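Long-range contact in meso-diaminopimelate dehydrogenase (Clostridium tetani, PDB 3WGY), which catalyses, in its natural form, the reversible NADP-dependent oxidative deamination of meso-diaminopimelate, and is here an engineered mutant bound to the keto acid 4-methyl-2-oxovalerate: residues G165-I176 with E195-E206. The protein carries 6 engineered substitutions. Residues are numbered along the deposited sequence; the frame is centred on the assembly and turned at random.
Sequences GVKNGIQYIIPI and EKHEMVCYVVPE. Engineered in segment 165-176: Ile173 (natural residue Thr). Engineered in segment 195-206: Met199 (natural residue Arg).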
loop_
_atom_site.group_PDB
_atom_site.type_symbol
_atom_site.label_atom_id
_atom_site.label_comp_id
_atom_site.label_asym_id
_atom_site.label_seq_id
_atom_site.Cartn_x
_atom_site.Cartn_y
_atom_site.Cartn_z
ATOM N N GLY B 165 5.607 30.177 33.348
ATOM C CA GLY B 165 4.408 29.682 33.997
ATOM C C GLY B 165 4.087 28.223 33.727
ATOM O O GLY B 165 3.189 27.657 34.352
ATOM N N VAL B 166 4.814 27.613 32.795
ATOM C CA VAL B 166 4.598 26.209 32.448
ATOM C C VAL B 166 5.535 25.269 33.205
ATOM O O VAL B 166 6.740 25.275 32.976
ATOM C CB VAL B 166 4.805 25.971 30.933
ATOM C CG1 VAL B 166 4.792 24.472 30.628
ATOM C CG2 VAL B 166 3.714 26.686 30.145
ATOM N N LYS B 167 4.969 24.468 34.103
ATOM C CA LYS B 167 5.727 23.490 34.885
ATOM C C LYS B 167 6.156 22.342 33.983
ATOM O O LYS B 167 7.336 21.992 33.887
ATOM C CB LYS B 167 4.855 22.907 35.996
ATOM C CG LYS B 167 4.813 23.708 37.264
ATOM C CD LYS B 167 5.626 23.029 38.350
ATOM C CE LYS B 167 5.005 21.700 38.747
ATOM N NZ LYS B 167 5.773 21.048 39.846
ATOM N N ASN B 168 5.164 21.742 33.341
ATOM C CA ASN B 168 5.402 20.624 32.458
ATOM C C ASN B 168 4.280 20.611 31.423
ATOM O O ASN B 168 3.288 21.321 31.571
ATOM C CB ASN B 168 5.420 19.329 33.282
ATOM C CG ASN B 168 6.035 18.175 32.529
ATOM O OD1 ASN B 168 6.573 18.356 31.441
ATOM N ND2 ASN B 168 5.966 16.980 33.105
ATOM N N GLY B 169 4.445 19.823 30.365
ATOM C CA GLY B 169 3.422 19.771 29.341
ATOM C C GLY B 169 3.763 18.888 28.157
ATOM O O GLY B 169 4.860 18.346 28.056
ATOM N N ILE B 170 2.804 18.748 27.255
ATOM C CA ILE B 170 2.979 17.932 26.064
ATOM C C ILE B 170 2.171 18.533 24.912
ATOM O O ILE B 170 1.119 19.137 25.130
ATOM C CB ILE B 170 2.499 16.477 26.327
ATOM C CG1 ILE B 170 2.856 15.572 25.141
ATOM C CG2 ILE B 170 0.987 16.465 26.544
ATOM C CD1 ILE B 170 2.691 14.079 25.432
ATOM N N GLN B 171 2.673 18.372 23.694
ATOM C CA GLN B 171 2.002 18.880 22.500
ATOM C C GLN B 171 1.648 17.724 21.569
ATOM O O GLN B 171 2.313 16.689 21.580
ATOM C CB GLN B 171 2.915 19.870 21.745
ATOM C CG GLN B 171 2.374 20.322 20.372
ATOM C CD GLN B 171 2.836 19.453 19.199
ATOM O OE1 GLN B 171 3.152 18.273 19.360
ATOM N NE2 GLN B 171 2.858 20.041 18.003
ATOM N N TYR B 172 0.594 17.911 20.780
ATOM C CA TYR B 172 0.146 16.929 19.799
ATOM C C TYR B 172 -0.191 17.657 18.505
ATOM O O TYR B 172 -0.792 18.733 18.534
ATOM C CB TYR B 172 -1.140 16.224 20.242
ATOM C CG TYR B 172 -1.019 15.327 21.443
ATOM C CD1 TYR B 172 -0.444 14.056 21.342
ATOM C CD2 TYR B 172 -1.492 15.742 22.686
ATOM C CE1 TYR B 172 -0.350 13.223 22.454
ATOM C CE2 TYR B 172 -1.403 14.924 23.798
ATOM C CZ TYR B 172 -0.834 13.667 23.675
ATOM O OH TYR B 172 -0.765 12.856 24.775
ATOM N N ILE B 173 0.203 17.079 17.377
ATOM C CA ILE B 173 -0.146 17.642 16.081
ATOM C C ILE B 173 -1.280 16.714 15.684
ATOM O O ILE B 173 -1.171 15.496 15.845
ATOM C CB ILE B 173 0.997 17.533 15.039
ATOM C CG1 ILE B 173 2.185 18.403 15.462
ATOM C CG2 ILE B 173 0.492 17.998 13.677
ATOM C CD1 ILE B 173 3.345 18.441 14.460
ATOM N N ILE B 174 -2.377 17.271 15.194
ATOM C CA ILE B 174 -3.511 16.440 14.828
ATOM C C ILE B 174 -4.137 16.871 13.517
ATOM O O ILE B 174 -4.372 18.061 13.295
ATOM C CB ILE B 174 -4.624 16.497 15.901
ATOM C CG1 ILE B 174 -4.048 16.229 17.293
ATOM C CG2 ILE B 174 -5.724 15.488 15.558
ATOM C CD1 ILE B 174 -5.087 16.351 18.404
ATOM N N PRO B 175 -4.400 15.910 12.620
ATOM C CA PRO B 175 -5.018 16.253 11.339
ATOM C C PRO B 175 -6.412 16.820 11.608
ATOM O O PRO B 175 -7.102 16.372 12.520
ATOM C CB PRO B 175 -5.069 14.910 10.616
ATOM C CG PRO B 175 -3.826 14.230 11.115
ATOM C CD PRO B 175 -3.864 14.537 12.596
ATOM N N ILE B 176 -6.814 17.811 10.823
ATOM C CA ILE B 176 -8.126 18.425 10.976
ATOM C C ILE B 176 -9.114 17.632 10.135
ATOM O O ILE B 176 -8.913 17.466 8.933
ATOM C CB ILE B 176 -8.093 19.891 10.507
ATOM C CG1 ILE B 176 -7.135 20.687 11.394
ATOM C CG2 ILE B 176 -9.493 20.492 10.554
ATOM C CD1 ILE B 176 -6.823 22.072 10.880
ATOM N N GLU B 195 -4.867 24.700 7.491
ATOM C CA GLU B 195 -6.041 23.871 7.238
ATOM C C GLU B 195 -5.821 22.373 7.446
ATOM O O GLU B 195 -6.765 21.655 7.775
ATOM C CB GLU B 195 -6.550 24.099 5.810
ATOM C CG GLU B 195 -6.899 25.546 5.491
ATOM C CD GLU B 195 -7.241 25.750 4.025
ATOM O OE1 GLU B 195 -6.468 25.286 3.160
ATOM O OE2 GLU B 195 -8.279 26.379 3.735
ATOM N N LYS B 196 -4.587 21.907 7.260
ATOM C CA LYS B 196 -4.262 20.479 7.393
ATOM C C LYS B 196 -4.144 19.911 8.808
ATOM O O LYS B 196 -4.662 18.827 9.080
ATOM C CB LYS B 196 -2.963 20.153 6.644
ATOM C CG LYS B 196 -3.042 20.297 5.136
ATOM C CD LYS B 196 -1.731 19.896 4.472
ATOM C CE LYS B 196 -1.445 18.410 4.640
ATOM N NZ LYS B 196 -0.130 18.041 4.044
ATOM N N HIS B 197 -3.442 20.620 9.690
ATOM C CA HIS B 197 -3.250 20.151 11.058
ATOM C C HIS B 197 -3.444 21.230 12.112
ATOM O O HIS B 197 -3.142 22.401 11.886
ATOM C CB HIS B 197 -1.832 19.593 11.265
ATOM C CG HIS B 197 -1.421 18.545 10.276
ATOM N ND1 HIS B 197 -0.989 18.855 9.002
ATOM C CD2 HIS B 197 -1.329 17.198 10.391
ATOM C CE1 HIS B 197 -0.644 17.744 8.376
ATOM N NE2 HIS B 197 -0.843 16.726 9.195
ATOM N N GLU B 198 -3.924 20.812 13.280
ATOM C CA GLU B 198 -4.103 21.722 14.405
ATOM C C GLU B 198 -3.165 21.206 15.494
ATOM O O GLU B 198 -2.629 20.098 15.390
ATOM C CB GLU B 198 -5.547 21.700 14.916
ATOM C CG GLU B 198 -5.883 20.499 15.776
ATOM C CD GLU B 198 -7.281 20.566 16.377
ATOM O OE1 GLU B 198 -7.589 21.548 17.083
ATOM O OE2 GLU B 198 -8.077 19.632 16.149
ATOM N N MET B 199 -2.949 22.001 16.529
ATOM C CA MET B 199 -2.080 21.579 17.612
ATOM C C MET B 199 -2.775 21.725 18.954
ATOM O O MET B 199 -3.407 22.744 19.232
ATOM C CB MET B 199 -0.777 22.378 17.581
ATOM C CG MET B 199 0.271 21.759 16.660
ATOM S SD MET B 199 1.683 22.835 16.402
ATOM C CE MET B 199 2.156 22.387 14.726
ATOM N N VAL B 200 -2.665 20.685 19.771
ATOM C CA VAL B 200 -3.288 20.667 21.084
ATOM C C VAL B 200 -2.222 20.461 22.146
ATOM O O VAL B 200 -1.374 19.565 22.046
ATOM C CB VAL B 200 -4.338 19.535 21.187
ATOM C CG1 VAL B 200 -5.086 19.620 22.528
ATOM C CG2 VAL B 200 -5.320 19.636 20.029
ATOM N N CYS B 201 -2.260 21.308 23.166
ATOM C CA CYS B 201 -1.297 21.213 24.246
ATOM C C CYS B 201 -2.008 20.935 25.555
ATOM O O CYS B 201 -3.143 21.360 25.770
ATOM C CB CYS B 201 -0.503 22.514 24.379
ATOM S SG CYS B 201 0.477 22.980 22.935
ATOM N N TYR B 202 -1.337 20.189 26.422
ATOM C CA TYR B 202 -1.864 19.883 27.738
ATOM C C TYR B 202 -0.757 20.364 28.655
ATOM O O TYR B 202 0.340 19.803 28.672
ATOM C CB TYR B 202 -2.114 18.385 27.891
ATOM C CG TYR B 202 -3.230 17.886 27.000
ATOM C CD1 TYR B 202 -3.006 17.611 25.648
ATOM C CD2 TYR B 202 -4.526 17.725 27.504
ATOM C CE1 TYR B 202 -4.044 17.186 24.820
ATOM C CE2 TYR B 202 -5.567 17.310 26.692
ATOM C CZ TYR B 202 -5.324 17.040 25.351
ATOM O OH TYR B 202 -6.365 16.634 24.552
ATOM N N VAL B 203 -1.053 21.412 29.411
ATOM C CA VAL B 203 -0.061 22.020 30.278
ATOM C C VAL B 203 -0.291 21.936 31.778
ATOM O O VAL B 203 -1.410 22.046 32.260
ATOM C CB VAL B 203 0.106 23.518 29.903
ATOM C CG1 VAL B 203 1.020 24.224 30.898
ATOM C CG2 VAL B 203 0.637 23.636 28.481
ATOM N N VAL B 204 0.803 21.731 32.500
ATOM C CA VAL B 204 0.785 21.696 33.952
ATOM C C VAL B 204 1.390 23.054 34.306
ATOM O O VAL B 204 2.584 23.282 34.109
ATOM C CB VAL B 204 1.683 20.580 34.510
ATOM C CG1 VAL B 204 1.596 20.561 36.032
ATOM C CG2 VAL B 204 1.259 19.234 33.926
ATOM N N PRO B 205 0.565 23.980 34.814
ATOM C CA PRO B 205 1.027 25.322 35.183
ATOM C C PRO B 205 1.706 25.398 36.547
ATOM O O PRO B 205 1.424 24.581 37.426
ATOM C CB PRO B 205 -0.263 26.125 35.163
ATOM C CG PRO B 205 -1.225 25.145 35.784
ATOM C CD PRO B 205 -0.883 23.838 35.068
ATOM N N GLU B 206 2.605 26.370 36.707
ATOM C CA GLU B 206 3.280 26.596 37.987
ATOM C C GLU B 206 2.181 27.187 38.860
ATOM O O GLU B 206 1.233 27.765 38.334
ATOM C CB GLU B 206 4.394 27.640 37.846
ATOM C CG GLU B 206 5.524 27.294 36.894
ATOM C CD GLU B 206 6.447 26.214 37.424
ATOM O OE1 GLU B 206 6.413 25.931 38.634
ATOM O OE2 GLU B 206 7.220 25.655 36.625
HETATM O O HOH W 1 8.409 26.985 34.905
HETATM O O HOH W 2 -8.504 17.531 14.999
#
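A classic beta bulge marks one end of this antiparallel pair: two residues, Lys167 and Asn168, share one partner, Val204, whose carbonyl O takes two backbone donors, Lys167 N at 2.7 Å and Asn168 N at 3.1 Å. The first comes in almost along the C=O axis, the second on a lone pair in the carbonyl plane. Beyond the bulge, paired backbone bonds run regularly from Asn168 to Ile174, and a single one, Ile176 N to Lys196 O, closes the far end. Gly169 lies opposite Val203, its CA just 3.2 Å from Tyr202 O.

On the face of Ile170, Tyr172 and Tyr202, the two tyrosines meet rim to rim, with planes at 82°; Tyr202 CE1 approaches the edge of the Tyr172 ring, 3.6 Å from Tyr172 CE2. Further along, Ile174 CD1 touches Val200 CG2 at 3.7 Å. The other face carries two engineered residues, Ile173 and Met199, whose side chains run alongside each other in one direction. Gln171, bent at chi2 (-91°), brings NE2 to 3.4 Å from Met199 SD in a weak hydrogen bond, and its side chain lies about 6 Å from the bound keto acid.

In the family's C-terminal domain these are the central strands of a four-stranded mixed sheet, 151-152 bordering 166-175 and 230-234 bordering 197-205. Helices 154-162 and 211-219 cover the Cys201 face, while helix 237-243 packs on Ile170 and Val204.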